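Long-range contacts in lipoprotein, putative (Bacillus anthracis, PDB 4NOH), which is of unknown function but belongs to an uncharacterised lipoprotein family and is probably tethered to the bacterial membrane by a lipid: residues A3-Y9 against V160-V166; K31-G37 against E132-I137; K42-N48 against Y115-V121; V56-L61 against P71-L75. All blocks are in the same frame, centred on the assembly; numbering follows the deposited sequence. Where two conformers were deposited one is given.

Contact 1 of 4, residues A3-Y9 against V160-V166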
loop_
_atom_site.group_PDB
_atom_site.type_symbol
_atom_site.label_atom_id
_atom_site.label_comp_id
_atom_site.label_asym_id
_atom_site.label_seq_id
_atom_site.Cartn_x
_atom_site.Cartn_y
_atom_site.Cartn_z
ATOM N N ALA A 3 1.958 13.690 -12.472
ATOM C CA ALA A 3 2.148 13.045 -11.127
ATOM C C ALA A 3 3.473 13.497 -10.493
ATOM O O ALA A 3 4.487 13.644 -11.182
ATOM C CB ALA A 3 2.090 11.531 -11.250
ATOM N N THR A 4 3.441 13.771 -9.196
ATOM C CA THR A 4 4.632 14.207 -8.477
ATOM C C THR A 4 4.876 13.327 -7.259
ATOM O O THR A 4 5.759 13.586 -6.461
ATOM C CB THR A 4 4.512 15.678 -8.036
ATOM O OG1 THR A 4 3.280 15.851 -7.327
ATOM C CG2 THR A 4 4.504 16.596 -9.245
ATOM N N GLY A 5 4.085 12.269 -7.099
ATOM C CA GLY A 5 4.301 11.370 -6.008
ATOM C C GLY A 5 4.967 10.079 -6.427
ATOM O O GLY A 5 4.815 9.614 -7.553
ATOM N N ILE A 6 5.706 9.505 -5.501
ATOM C CA ILE A 6 6.260 8.155 -5.675
ATOM C C ILE A 6 5.853 7.316 -4.472
ATOM O O ILE A 6 6.070 7.707 -3.306
ATOM C CB ILE A 6 7.791 8.114 -5.827
ATOM C CG1 ILE A 6 8.233 9.003 -7.017
ATOM C CG2 ILE A 6 8.241 6.670 -6.037
ATOM C CD1 ILE A 6 9.733 9.109 -7.265
ATOM N N VAL A 7 5.223 6.183 -4.737
ATOM C CA VAL A 7 4.935 5.182 -3.711
ATOM C C VAL A 7 6.031 4.132 -3.822
ATOM O O VAL A 7 6.339 3.676 -4.921
ATOM C CB VAL A 7 3.551 4.532 -3.864
ATOM C CG1 VAL A 7 3.387 3.337 -2.920
ATOM C CG2 VAL A 7 2.445 5.556 -3.610
HETATM N N MSE A 8 6.618 3.774 -2.699
HETATM C CA MSE A 8 7.700 2.800 -2.641
HETATM C C MSE A 8 7.396 1.772 -1.584
HETATM O O MSE A 8 6.695 2.041 -0.600
HETATM C CB MSE A 8 9.042 3.493 -2.383
HETATM C CG MSE A 8 9.053 4.374 -1.158
HETATM SE SE MSE A 8 10.624 5.590 -1.154
HETATM C CE MSE A 8 9.808 6.978 -2.259
ATOM N N TYR A 9 7.954 0.581 -1.756
ATOM C CA TYR A 9 7.682 -0.530 -0.892
ATOM C C TYR A 9 8.958 -1.227 -0.562
ATOM O O TYR A 9 9.796 -1.427 -1.429
ATOM C CB TYR A 9 6.807 -1.571 -1.597
ATOM C CG TYR A 9 5.538 -1.060 -2.227
ATOM C CD1 TYR A 9 5.561 -0.494 -3.495
ATOM C CD2 TYR A 9 4.309 -1.195 -1.592
ATOM C CE1 TYR A 9 4.403 -0.080 -4.111
ATOM C CE2 TYR A 9 3.124 -0.767 -2.197
ATOM C CZ TYR A 9 3.182 -0.193 -3.456
ATOM O OH TYR A 9 2.019 0.272 -4.034
ATOM N N VAL A 160 14.786 0.080 -2.296
ATOM C CA VAL A 160 13.401 -0.357 -2.192
ATOM C C VAL A 160 13.130 -1.452 -3.212
ATOM O O VAL A 160 13.814 -1.554 -4.241
ATOM C CB VAL A 160 12.403 0.780 -2.367
ATOM C CG1 VAL A 160 12.621 1.815 -1.284
ATOM C CG2 VAL A 160 12.486 1.398 -3.743
ATOM N N GLU A 161 12.132 -2.277 -2.870
ATOM C CA GLU A 161 11.717 -3.453 -3.663
ATOM C C GLU A 161 10.841 -3.113 -4.879
ATOM O O GLU A 161 10.848 -3.845 -5.889
ATOM C CB GLU A 161 10.983 -4.445 -2.741
ATOM C CG GLU A 161 11.877 -4.937 -1.598
ATOM C CD GLU A 161 11.224 -5.884 -0.615
ATOM O OE1 GLU A 161 10.191 -6.503 -0.933
ATOM O OE2 GLU A 161 11.785 -6.028 0.496
ATOM N N GLU A 162 10.096 -2.007 -4.784
ATOM C CA GLU A 162 9.200 -1.590 -5.834
ATOM C C GLU A 162 8.859 -0.122 -5.634
ATOM O O GLU A 162 8.949 0.402 -4.532
ATOM C CB GLU A 162 7.927 -2.447 -5.765
ATOM C CG GLU A 162 6.889 -2.170 -6.847
ATOM C CD GLU A 162 7.428 -2.320 -8.264
ATOM O OE1 GLU A 162 7.103 -3.331 -8.927
ATOM O OE2 GLU A 162 8.219 -1.455 -8.716
ATOM N N ALA A 163 8.534 0.551 -6.732
ATOM C CA ALA A 163 8.173 1.953 -6.698
ATOM C C ALA A 163 7.368 2.293 -7.928
ATOM O O ALA A 163 7.550 1.700 -8.980
ATOM C CB ALA A 163 9.412 2.840 -6.608
ATOM N N HIS A 164 6.447 3.248 -7.786
ATOM C CA HIS A 164 5.643 3.703 -8.903
ATOM C C HIS A 164 5.229 5.145 -8.725
ATOM O O HIS A 164 5.135 5.646 -7.589
ATOM C CB HIS A 164 4.439 2.770 -9.210
ATOM C CG HIS A 164 3.513 2.493 -8.058
ATOM N ND1 HIS A 164 2.144 2.527 -8.199
ATOM C CD2 HIS A 164 3.745 2.085 -6.789
ATOM C CE1 HIS A 164 1.574 2.168 -7.058
ATOM N NE2 HIS A 164 2.522 1.866 -6.197
HETATM N N MSE A 165 4.974 5.803 -9.850
HETATM C CA MSE A 165 4.525 7.182 -9.861
HETATM C C MSE A 165 3.053 7.221 -9.583
HETATM O O MSE A 165 2.262 6.438 -10.154
HETATM C CB MSE A 165 4.710 7.805 -11.239
HETATM C CG MSE A 165 6.183 7.852 -11.637
HETATM SE SE MSE A 165 7.186 9.270 -10.715
HETATM C CE MSE A 165 5.969 10.813 -10.742
ATOM N N VAL A 166 2.651 8.193 -8.780
ATOM C CA VAL A 166 1.268 8.329 -8.428
ATOM C C VAL A 166 0.835 9.779 -8.381
ATOM O O VAL A 166 1.643 10.667 -8.148
ATOM C CB VAL A 166 0.974 7.685 -7.042
ATOM C CG1 VAL A 166 1.431 6.227 -6.992
ATOM C CG2 VAL A 166 1.613 8.469 -5.885
#
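Gly5, Val7 and Tyr9 face Val166, His164 and Glu162 as the hydrogen-bonded pairs of an antiparallel ladder, which adds strand 162-166 to the end of the mixed sheet. A classic beta bulge closes it: Glu161 and Glu162 both face Tyr9, whose O takes Glu161 N at 2.9 Å and, more weakly, Glu162 N at 3.4 Å.

Of the polar side chains, Tyr9 and His164 make the main link. Tyr9 OH and His164 NE2 are hydrogen-bonded at 2.7 Å, and the two rings meet rim to rim with their planes only 9° apart. His164 CG sits between its own backbone N and carbonyl carbon (chi1 55°), from where the imidazole swings along the ladder to the phenol.

Apolar contacts fill both faces. Beside His164, Val7 CG2 meets Val166 CG1 at 3.6 Å, and that same CG1 lies over one face of the imidazole, toward its rim. On the other face Ile6 CG1 touches Met165 SE at 3.9 Å, with Phe151 of helix 150-156 packed against both residues.

Glu162, bent at chi2, folds back on its own strand: OE2, also salt-bridged to Lys155, accepts Ala163 N at 2.8 Å on its anti lone pair.

Contact 2 of 4, residues K31-G37 against E132-I137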
loop_
_atom_site.group_PDB
_atom_site.type_symbol
_atom_site.label_atom_id
_atom_site.label_comp_id
_atom_site.label_asym_id
_atom_site.label_seq_id
_atom_site.Cartn_x
_atom_site.Cartn_y
_atom_site.Cartn_z
ATOM N N LYS A 31 4.724 7.311 5.947
ATOM C CA LYS A 31 5.153 5.914 6.064
ATOM C C LYS A 31 4.030 5.102 6.689
ATOM O O LYS A 31 3.441 5.478 7.724
ATOM C CB LYS A 31 6.425 5.781 6.883
ATOM C CG LYS A 31 7.639 6.383 6.193
ATOM C CD LYS A 31 8.889 6.289 7.057
ATOM C CE LYS A 31 8.709 7.017 8.380
ATOM N NZ LYS A 31 10.008 7.144 9.100
ATOM N N PHE A 32 3.728 3.983 6.062
ATOM C CA PHE A 32 2.665 3.087 6.519
ATOM C C PHE A 32 3.273 1.707 6.689
ATOM O O PHE A 32 3.998 1.238 5.820
ATOM C CB PHE A 32 1.520 3.007 5.492
ATOM C CG PHE A 32 0.972 4.342 5.043
ATOM C CD1 PHE A 32 0.108 5.069 5.849
ATOM C CD2 PHE A 32 1.322 4.857 3.807
ATOM C CE1 PHE A 32 -0.380 6.291 5.441
ATOM C CE2 PHE A 32 0.836 6.096 3.404
ATOM C CZ PHE A 32 -0.013 6.803 4.223
ATOM N N GLU A 33 2.989 1.043 7.793
ATOM C CA GLU A 33 3.464 -0.301 8.007
ATOM C C GLU A 33 2.428 -1.319 7.539
ATOM O O GLU A 33 1.205 -1.133 7.670
ATOM C CB GLU A 33 3.722 -0.530 9.492
ATOM C CG GLU A 33 4.292 -1.884 9.816
ATOM C CD GLU A 33 4.329 -2.152 11.305
ATOM O OE1 GLU A 33 5.251 -1.613 11.954
ATOM O OE2 GLU A 33 3.470 -2.919 11.819
ATOM N N ALA A 34 2.915 -2.417 6.970
ATOM C CA ALA A 34 2.054 -3.513 6.587
ATOM C C ALA A 34 2.839 -4.809 6.718
ATOM O O ALA A 34 4.053 -4.793 6.976
ATOM C CB ALA A 34 1.548 -3.333 5.156
ATOM N N LYS A 35 2.148 -5.929 6.585
ATOM C CA LYS A 35 2.779 -7.244 6.609
ATOM C C LYS A 35 2.512 -7.929 5.272
ATOM O O LYS A 35 1.388 -7.890 4.758
ATOM C CB LYS A 35 2.226 -8.065 7.766
ATOM C CG LYS A 35 2.659 -7.543 9.120
ATOM C CD LYS A 35 1.981 -8.183 10.319
ATOM C CE LYS A 35 2.521 -7.581 11.613
ATOM N NZ LYS A 35 1.889 -8.166 12.836
ATOM N N LEU A 36 3.575 -8.431 4.649
ATOM C CA LEU A 36 3.482 -9.067 3.331
ATOM C C LEU A 36 3.493 -10.569 3.507
ATOM O O LEU A 36 4.438 -11.136 4.057
ATOM C CB LEU A 36 4.642 -8.635 2.417
ATOM C CG LEU A 36 4.673 -9.181 0.989
ATOM C CD1 LEU A 36 3.521 -8.612 0.191
ATOM C CD2 LEU A 36 6.017 -8.823 0.373
ATOM N N GLY A 37 2.401 -11.201 3.092
ATOM C CA GLY A 37 2.258 -12.641 3.192
ATOM C C GLY A 37 1.744 -13.232 1.901
ATOM O O GLY A 37 1.735 -12.576 0.865
ATOM N N GLU A 132 3.739 -12.565 9.889
ATOM C CA GLU A 132 4.376 -12.192 8.612
ATOM C C GLU A 132 5.315 -11.002 8.708
ATOM O O GLU A 132 5.108 -10.105 9.540
ATOM C CB GLU A 132 3.314 -11.874 7.540
ATOM C CG GLU A 132 2.814 -13.052 6.707
ATOM C CD GLU A 132 2.022 -14.091 7.473
ATOM O OE1 GLU A 132 1.917 -15.225 6.966
ATOM O OE2 GLU A 132 1.507 -13.796 8.572
ATOM N N PRO A 133 6.310 -10.961 7.796
ATOM C CA PRO A 133 7.300 -9.904 7.821
ATOM C C PRO A 133 6.691 -8.531 7.594
ATOM O O PRO A 133 5.822 -8.358 6.731
ATOM C CB PRO A 133 8.279 -10.279 6.690
ATOM C CG PRO A 133 7.572 -11.275 5.839
ATOM C CD PRO A 133 6.511 -11.909 6.676
ATOM N N VAL A 134 7.141 -7.583 8.397
ATOM C CA VAL A 134 6.707 -6.208 8.290
ATOM C C VAL A 134 7.471 -5.499 7.163
ATOM O O VAL A 134 8.680 -5.671 6.956
ATOM C CB VAL A 134 6.863 -5.451 9.635
ATOM C CG1 VAL A 134 6.621 -3.973 9.457
ATOM C CG2 VAL A 134 5.906 -5.989 10.692
ATOM N N LYS A 135 6.736 -4.700 6.415
ATOM C CA LYS A 135 7.273 -3.945 5.315
ATOM C C LYS A 135 6.727 -2.536 5.465
ATOM O O LYS A 135 5.723 -2.301 6.154
ATOM C CB LYS A 135 6.849 -4.541 3.955
ATOM C CG LYS A 135 7.497 -5.892 3.610
ATOM C CD LYS A 135 8.986 -5.735 3.254
ATOM C CE LYS A 135 9.615 -7.028 2.742
ATOM N NZ LYS A 135 11.086 -6.895 2.519
ATOM N N THR A 136 7.390 -1.597 4.829
ATOM C CA THR A 136 6.978 -0.208 4.833
ATOM C C THR A 136 6.497 0.223 3.452
ATOM O O THR A 136 7.115 -0.122 2.429
ATOM C CB THR A 136 8.149 0.693 5.281
ATOM O OG1 THR A 136 8.458 0.378 6.635
ATOM C CG2 THR A 136 7.785 2.170 5.134
ATOM N N ILE A 137 5.373 0.922 3.420
ATOM C CA ILE A 137 4.856 1.549 2.240
ATOM C C ILE A 137 5.087 3.015 2.454
ATOM O O ILE A 137 4.552 3.603 3.387
ATOM C CB ILE A 137 3.338 1.323 2.071
ATOM C CG1 ILE A 137 2.976 -0.169 2.036
ATOM C CG2 ILE A 137 2.804 2.054 0.848
ATOM C CD1 ILE A 137 1.597 -0.432 2.570
#
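Phe32 and Ile137 exchange two backbone hydrogen bonds, each 2.8 Å long: Phe32 N to Ile137 O, and Ile137 N to Phe32 O, the latter almost straight at 177°. One step along the antiparallel ladder Ala34 and Lys135 do the same, with Ala34 N to Lys135 O at 2.9 Å and Lys135 N to Ala34 O at 2.7 Å. Leu36 N finishes the series on Pro133 O at 3.1 Å.

The intervening residues point their backbone groups outward, where Lys35 pairs with Ile46 and Thr136 with Gly10. Charged ends are met elsewhere: Lys35, extended beyond CG and running past Val134 CG2, delivers NZ to the carbonyls of Tyr127 and Ile130, while Lys135 NZ forms a salt bridge with Asp11; its very short approach to Glu161 is doubtful.

On the face carrying Phe32, Ala34 CB packs on Ile137 CD1 at 3.9 Å. The two strands lie inside the mixed sheet, between strands 42-48 and 5-10; helix 49-57 packs on Phe32, and helix 12-21 lies over Thr136 on the other face.

Contact 3 of 4, residues K42-N48 against Y115-V121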
loop_
_atom_site.group_PDB
_atom_site.type_symbol
_atom_site.label_atom_id
_atom_site.label_comp_id
_atom_site.label_asym_id
_atom_site.label_seq_id
_atom_site.Cartn_x
_atom_site.Cartn_y
_atom_site.Cartn_z
ATOM N N LYS A 42 -0.811 -16.430 -3.886
ATOM C CA LYS A 42 -0.860 -15.002 -4.231
ATOM C C LYS A 42 -0.321 -14.191 -3.084
ATOM O O LYS A 42 -0.416 -14.605 -1.937
ATOM C CB LYS A 42 -2.300 -14.555 -4.482
ATOM C CG LYS A 42 -2.992 -15.257 -5.647
ATOM C CD LYS A 42 -2.301 -14.964 -6.965
ATOM C CE LYS A 42 -3.066 -15.505 -8.180
ATOM N NZ LYS A 42 -4.333 -14.746 -8.409
ATOM N N LYS A 43 0.250 -13.040 -3.382
ATOM C CA LYS A 43 0.725 -12.134 -2.346
ATOM C C LYS A 43 -0.401 -11.294 -1.797
ATOM O O LYS A 43 -1.303 -10.883 -2.553
ATOM C CB LYS A 43 1.823 -11.219 -2.879
ATOM C CG LYS A 43 3.181 -11.873 -2.896
ATOM C CD LYS A 43 4.307 -10.923 -3.298
ATOM C CE LYS A 43 5.663 -11.493 -2.858
ATOM N NZ LYS A 43 6.858 -10.674 -3.233
ATOM N N VAL A 44 -0.366 -11.068 -0.488
ATOM C CA VAL A 44 -1.363 -10.204 0.171
ATOM C C VAL A 44 -0.619 -9.238 1.091
ATOM O O VAL A 44 0.255 -9.645 1.848
ATOM C CB VAL A 44 -2.447 -11.008 0.922
ATOM C CG1 VAL A 44 -1.871 -11.897 1.986
ATOM C CG2 VAL A 44 -3.500 -10.075 1.497
ATOM N N LEU A 45 -0.972 -7.961 0.991
ATOM C CA LEU A 45 -0.365 -6.907 1.797
ATOM C C LEU A 45 -1.420 -6.570 2.829
ATOM O O LEU A 45 -2.472 -6.062 2.468
ATOM C CB LEU A 45 -0.037 -5.720 0.932
ATOM C CG LEU A 45 0.851 -4.607 1.463
ATOM C CD1 LEU A 45 2.214 -5.120 1.917
ATOM C CD2 LEU A 45 1.033 -3.538 0.394
ATOM N N ILE A 46 -1.111 -6.836 4.085
ATOM C CA ILE A 46 -2.051 -6.744 5.208
ATOM C C ILE A 46 -1.744 -5.530 6.086
ATOM O O ILE A 46 -0.606 -5.327 6.526
ATOM C CB ILE A 46 -1.972 -8.006 6.091
ATOM C CG1 ILE A 46 -2.047 -9.301 5.252
ATOM C CG2 ILE A 46 -3.093 -7.997 7.132
ATOM C CD1 ILE A 46 -1.545 -10.551 5.953
HETATM N N MSE A 47 -2.746 -4.721 6.350
HETATM C CA MSE A 47 -2.526 -3.625 7.258
HETATM C C MSE A 47 -3.612 -3.639 8.282
HETATM O O MSE A 47 -4.585 -4.398 8.198
HETATM C CB MSE A 47 -2.440 -2.288 6.540
HETATM C CG MSE A 47 -3.715 -1.840 5.861
HETATM SE SE MSE A 47 -3.344 -0.505 4.438
HETATM C CE MSE A 47 -3.327 -1.675 2.874
ATOM N N ASN A 48 -3.404 -2.846 9.312
ATOM C CA ASN A 48 -4.407 -2.707 10.324
ATOM C C ASN A 48 -5.335 -1.538 9.977
ATOM O O ASN A 48 -5.053 -0.705 9.102
ATOM C CB ASN A 48 -3.858 -2.632 11.757
ATOM C CG ASN A 48 -3.043 -1.387 12.060
ATOM O OD1 ASN A 48 -3.120 -0.361 11.399
ATOM N ND2 ASN A 48 -2.287 -1.462 13.138
ATOM N N TYR A 115 3.583 -4.477 -6.059
ATOM C CA TYR A 115 4.131 -5.131 -4.860
ATOM C C TYR A 115 3.351 -6.323 -4.312
ATOM O O TYR A 115 3.912 -7.172 -3.625
ATOM C CB TYR A 115 4.364 -4.114 -3.742
ATOM C CG TYR A 115 5.303 -4.585 -2.638
ATOM C CD1 TYR A 115 6.626 -4.844 -2.920
ATOM C CD2 TYR A 115 4.883 -4.675 -1.304
ATOM C CE1 TYR A 115 7.492 -5.234 -1.929
ATOM C CE2 TYR A 115 5.775 -5.062 -0.300
ATOM C CZ TYR A 115 7.073 -5.329 -0.648
ATOM O OH TYR A 115 7.993 -5.717 0.303
ATOM N N THR A 116 2.087 -6.424 -4.674
ATOM C CA THR A 116 1.246 -7.483 -4.159
ATOM C C THR A 116 0.142 -7.796 -5.164
ATOM O O THR A 116 0.012 -7.116 -6.172
ATOM C CB THR A 116 0.633 -7.013 -2.819
ATOM O OG1 THR A 116 -0.073 -8.085 -2.188
ATOM C CG2 THR A 116 -0.279 -5.830 -3.016
ATOM N N ASP A 117 -0.598 -8.876 -4.915
ATOM C CA ASP A 117 -1.772 -9.197 -5.693
ATOM C C ASP A 117 -3.049 -8.660 -5.018
ATOM O O ASP A 117 -3.934 -8.109 -5.689
ATOM C CB ASP A 117 -1.886 -10.699 -5.850
ATOM C CG ASP A 117 -0.755 -11.270 -6.614
ATOM O OD1 ASP A 117 -0.675 -10.975 -7.831
ATOM O OD2 ASP A 117 -0.004 -12.096 -6.070
HETATM N N MSE A 118 -3.145 -8.826 -3.698
HETATM C CA MSE A 118 -4.332 -8.437 -2.915
HETATM C C MSE A 118 -3.895 -7.589 -1.752
HETATM O O MSE A 118 -2.705 -7.546 -1.375
HETATM C CB MSE A 118 -5.045 -9.672 -2.350
HETATM C CG MSE A 118 -5.327 -10.630 -3.481
HETATM SE SE MSE A 118 -6.421 -12.110 -2.835
HETATM C CE MSE A 118 -5.033 -13.050 -1.810
ATOM N N TYR A 119 -4.852 -6.910 -1.141
ATOM C CA TYR A 119 -4.622 -6.027 -0.003
ATOM C C TYR A 119 -5.663 -6.390 1.038
ATOM O O TYR A 119 -6.823 -6.537 0.721
ATOM C CB TYR A 119 -4.799 -4.576 -0.390
ATOM C CG TYR A 119 -4.041 -4.136 -1.627
ATOM C CD1 TYR A 119 -4.548 -4.402 -2.875
ATOM C CD2 TYR A 119 -2.820 -3.457 -1.544
ATOM C CE1 TYR A 119 -3.906 -4.011 -4.006
ATOM C CE2 TYR A 119 -2.162 -3.045 -2.702
ATOM C CZ TYR A 119 -2.716 -3.342 -3.923
ATOM O OH TYR A 119 -2.113 -2.953 -5.077
ATOM N N ALA A 120 -5.269 -6.548 2.274
ATOM C CA ALA A 120 -6.235 -6.905 3.328
ATOM C C ALA A 120 -6.155 -5.910 4.458
ATOM O O ALA A 120 -5.083 -5.390 4.751
ATOM C CB ALA A 120 -5.994 -8.307 3.844
ATOM N N VAL A 121 -7.296 -5.628 5.087
ATOM C CA VAL A 121 -7.314 -4.753 6.234
ATOM C C VAL A 121 -8.020 -5.500 7.340
ATOM O O VAL A 121 -9.150 -5.955 7.161
ATOM C CB VAL A 121 -7.981 -3.406 5.945
ATOM C CG1 VAL A 121 -7.876 -2.480 7.150
ATOM C CG2 VAL A 121 -7.374 -2.744 4.702
HETATM O O HOH W 1 6.383 -8.060 -3.672
#
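Asp117 turns its carboxylate back across the start of strand 42-48, its CG beside its own backbone N (chi1 -64°), and OD2 accepts Lys43 N at 2.9 Å through the anti lone pair. The side chains of Asp117 and Lys42 cross at about a right angle. From here strands 42-48 and 118-122 run parallel in the mixed sheet, with Val44, Leu45, Ile46 and Met47 beside Met118, Tyr119, Ala120 and Val121.

Thr116 is placed with its two branches doing different work. OG1 donates to Met118 O at 2.8 Å, in the carbonyl plane and on a lone pair, while CG2 lies over one face of the Tyr119 ring, 3.4 Å above its plane and toward the rim. Leu45 crosses Tyr115 nearly perpendicularly and brings CD1 to the ring edge, 4.2 Å from CE2. On the opposite face of the sheet Val44 CG2 meets Ala120 CB at 3.9 Å. Back on the Leu45 side, a water bridges Lys43 NZ to Tyr115 O.

Two carbonyls are doubly used. Met118 O takes Leu45 N as well as the threonine hydroxyl, and Lys43 O takes Met118 N at 3.0 Å and Asp117 N at 3.2 Å. The buried Thr116 hydroxyl is thus satisfied, and Lys42 NZ, 5.3 Å from Asp117 OD1, may add a mild electrostatic pull that helps keep the carboxylate charged.

Contact 4 of 4, residues V56-L61 against P71-L75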
loop_
_atom_site.group_PDB
_atom_site.type_symbol
_atom_site.label_atom_id
_atom_site.label_comp_id
_atom_site.label_asym_id
_atom_site.label_seq_id
_atom_site.Cartn_x
_atom_site.Cartn_y
_atom_site.Cartn_z
ATOM N N VAL A 56 -6.316 6.214 3.583
ATOM C CA VAL A 56 -7.492 6.875 2.975
ATOM C C VAL A 56 -7.384 8.407 3.094
ATOM O O VAL A 56 -7.725 9.113 2.161
ATOM C CB VAL A 56 -8.815 6.356 3.582
ATOM C CG1 VAL A 56 -10.018 7.181 3.132
ATOM C CG2 VAL A 56 -9.039 4.898 3.196
ATOM N N LYS A 57 -6.887 8.900 4.228
ATOM C CA LYS A 57 -6.733 10.344 4.407
ATOM C C LYS A 57 -5.703 10.915 3.448
ATOM O O LYS A 57 -5.771 12.112 3.136
ATOM C CB LYS A 57 -6.416 10.695 5.861
ATOM C CG LYS A 57 -7.607 10.514 6.780
ATOM C CD LYS A 57 -7.338 10.952 8.211
ATOM C CE LYS A 57 -6.293 10.070 8.873
ATOM N NZ LYS A 57 -6.152 10.340 10.330
ATOM N N GLU A 58 -4.770 10.090 2.947
ATOM C CA GLU A 58 -3.806 10.552 1.923
ATOM C C GLU A 58 -4.263 10.226 0.508
ATOM O O GLU A 58 -3.499 10.391 -0.445
ATOM C CB GLU A 58 -2.413 9.961 2.131
ATOM C CG GLU A 58 -1.875 10.201 3.511
ATOM C CD GLU A 58 -1.907 11.657 3.899
ATOM O OE1 GLU A 58 -1.590 12.525 3.044
ATOM O OE2 GLU A 58 -2.263 11.925 5.060
ATOM N N ASN A 59 -5.503 9.763 0.365
ATOM C CA ASN A 59 -6.076 9.417 -0.937
ATOM C C ASN A 59 -5.248 8.359 -1.635
ATOM O O ASN A 59 -5.161 8.344 -2.862
ATOM C CB ASN A 59 -6.247 10.659 -1.842
ATOM C CG ASN A 59 -7.376 11.582 -1.386
ATOM O OD1 ASN A 59 -7.928 11.433 -0.313
ATOM N ND2 ASN A 59 -7.723 12.538 -2.228
HETATM N N MSE A 60 -4.667 7.438 -0.859
HETATM C CA MSE A 60 -3.761 6.441 -1.442
HETATM C C MSE A 60 -4.345 5.099 -1.726
HETATM O O MSE A 60 -3.698 4.281 -2.366
HETATM C CB MSE A 60 -2.483 6.326 -0.581
HETATM C CG MSE A 60 -1.452 7.392 -0.959
HETATM SE SE MSE A 60 -0.866 7.301 -2.879
HETATM C CE MSE A 60 -1.568 9.046 -3.389
ATOM N N LEU A 61 -5.540 4.842 -1.215
ATOM C CA LEU A 61 -6.289 3.637 -1.562
ATOM C C LEU A 61 -7.241 4.051 -2.653
ATOM O O LEU A 61 -8.128 4.871 -2.440
ATOM C CB LEU A 61 -6.991 3.014 -0.366
ATOM C CG LEU A 61 -6.092 2.245 0.616
ATOM C CD1 LEU A 61 -6.865 1.927 1.868
ATOM C CD2 LEU A 61 -5.607 0.937 -0.006
ATOM N N PRO A 71 -9.703 7.650 -5.742
ATOM C CA PRO A 71 -9.516 7.395 -4.323
ATOM C C PRO A 71 -10.811 7.149 -3.594
ATOM O O PRO A 71 -11.809 7.875 -3.813
ATOM C CB PRO A 71 -8.878 8.680 -3.797
ATOM C CG PRO A 71 -8.261 9.311 -4.983
ATOM C CD PRO A 71 -9.119 8.940 -6.149
ATOM N N ILE A 72 -10.786 6.121 -2.744
ATOM C CA ILE A 72 -11.918 5.843 -1.891
ATOM C C ILE A 72 -11.915 6.943 -0.842
ATOM O O ILE A 72 -10.867 7.482 -0.474
ATOM C CB ILE A 72 -11.940 4.411 -1.316
ATOM C CG1 ILE A 72 -10.823 4.140 -0.299
ATOM C CG2 ILE A 72 -11.942 3.413 -2.449
ATOM C CD1 ILE A 72 -10.918 2.762 0.331
ATOM N N LYS A 73 -13.111 7.276 -0.369
ATOM C CA LYS A 73 -13.299 8.365 0.582
ATOM C C LYS A 73 -13.528 7.884 1.998
ATOM O O LYS A 73 -13.420 8.653 2.943
ATOM C CB LYS A 73 -14.447 9.259 0.102
ATOM C CG LYS A 73 -14.162 9.896 -1.248
ATOM C CD LYS A 73 -12.813 10.624 -1.190
ATOM C CE LYS A 73 -12.400 11.265 -2.506
ATOM N NZ LYS A 73 -11.055 11.890 -2.362
ATOM N N ALA A 74 -13.826 6.603 2.140
ATOM C CA ALA A 74 -14.030 6.014 3.449
ATOM C C ALA A 74 -13.524 4.609 3.393
ATOM O O ALA A 74 -13.546 3.970 2.346
ATOM C CB ALA A 74 -15.502 6.013 3.810
ATOM N N LEU A 75 -13.028 4.123 4.515
ATOM C CA LEU A 75 -12.601 2.754 4.581
ATOM C C LEU A 75 -13.828 1.955 4.962
ATOM O O LEU A 75 -14.555 2.362 5.879
ATOM C CB LEU A 75 -11.562 2.583 5.675
ATOM C CG LEU A 75 -10.937 1.208 5.766
ATOM C CD1 LEU A 75 -10.041 0.946 4.563
ATOM C CD2 LEU A 75 -10.146 1.142 7.060
HETATM O O HOH W 2 -8.075 6.764 -0.493
#
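Leu61 O is gripped twice: Ile72 N donates to it at 3.0 Å, in the carbonyl plane, and a water donates at 2.7 Å. The same water gives its other hydrogen to Ile72 O at 2.9 Å, bridging the two backbones at the open end of the hairpin formed by strands 61-65 and 68-71.

The chain enters this hairpin from helix 49-57 through a Schellman motif. Asn59, with a positive phi of 58°, is its C-prime residue; Asn59 N returns to Val56 O at 2.9 Å and Met60 N to Met55 O. The turn leaves Asn59 CB lying obliquely against the Pro71 ring, 3.8 Å from Pro71 CB. Asn59 O, buried beside the same proline, has no hydrogen-bonding partner in the model.

Hydrophobic contacts join the last helical turn to the chain leaving the hairpin. Ile72 holds CG1 between its backbone N and carbonyl carbon (chi1 68°), which sends the longer branch in toward Val56 and Leu61. Val56 meets this branch at about a right angle, with CG2 4.0 Å from Ile72 CG1, while Val56 CG1 rests on the carbonyl oxygens of Ile72 and Lys73. Val107 and Ile109 of the next strand in the small sheet also pack on Leu61. At the far end Leu61 CD1 reaches Leu75 CD1, 4.3 Å away.

In the fold
Contacts 1, 2 and 3 all belong to the mixed sheet, and contact 4 joins the small three-stranded sheet to the helix that follows strand 42-48. Contacts 2 and 3 are nearest, their centres about 9 Å apart, and are laced together by backbone bonds between strands 26-39 and 42-48. Contacts 1 and 3, about 17 Å apart between centres, still meet through Tyr115, whose ring stacks on Tyr9 and whose OH probably hydrogen-bonds to Glu161 OE1 in the conformer given. Contacts 1 and 2 pack where Val7 CG1 lies 4.0 Å from Ile137 CG2. Met60 links contact 4 to contact 1, where its SE lies 3.8 Å from Val7 CG2. Contact 4 is nested along the chain inside the other three.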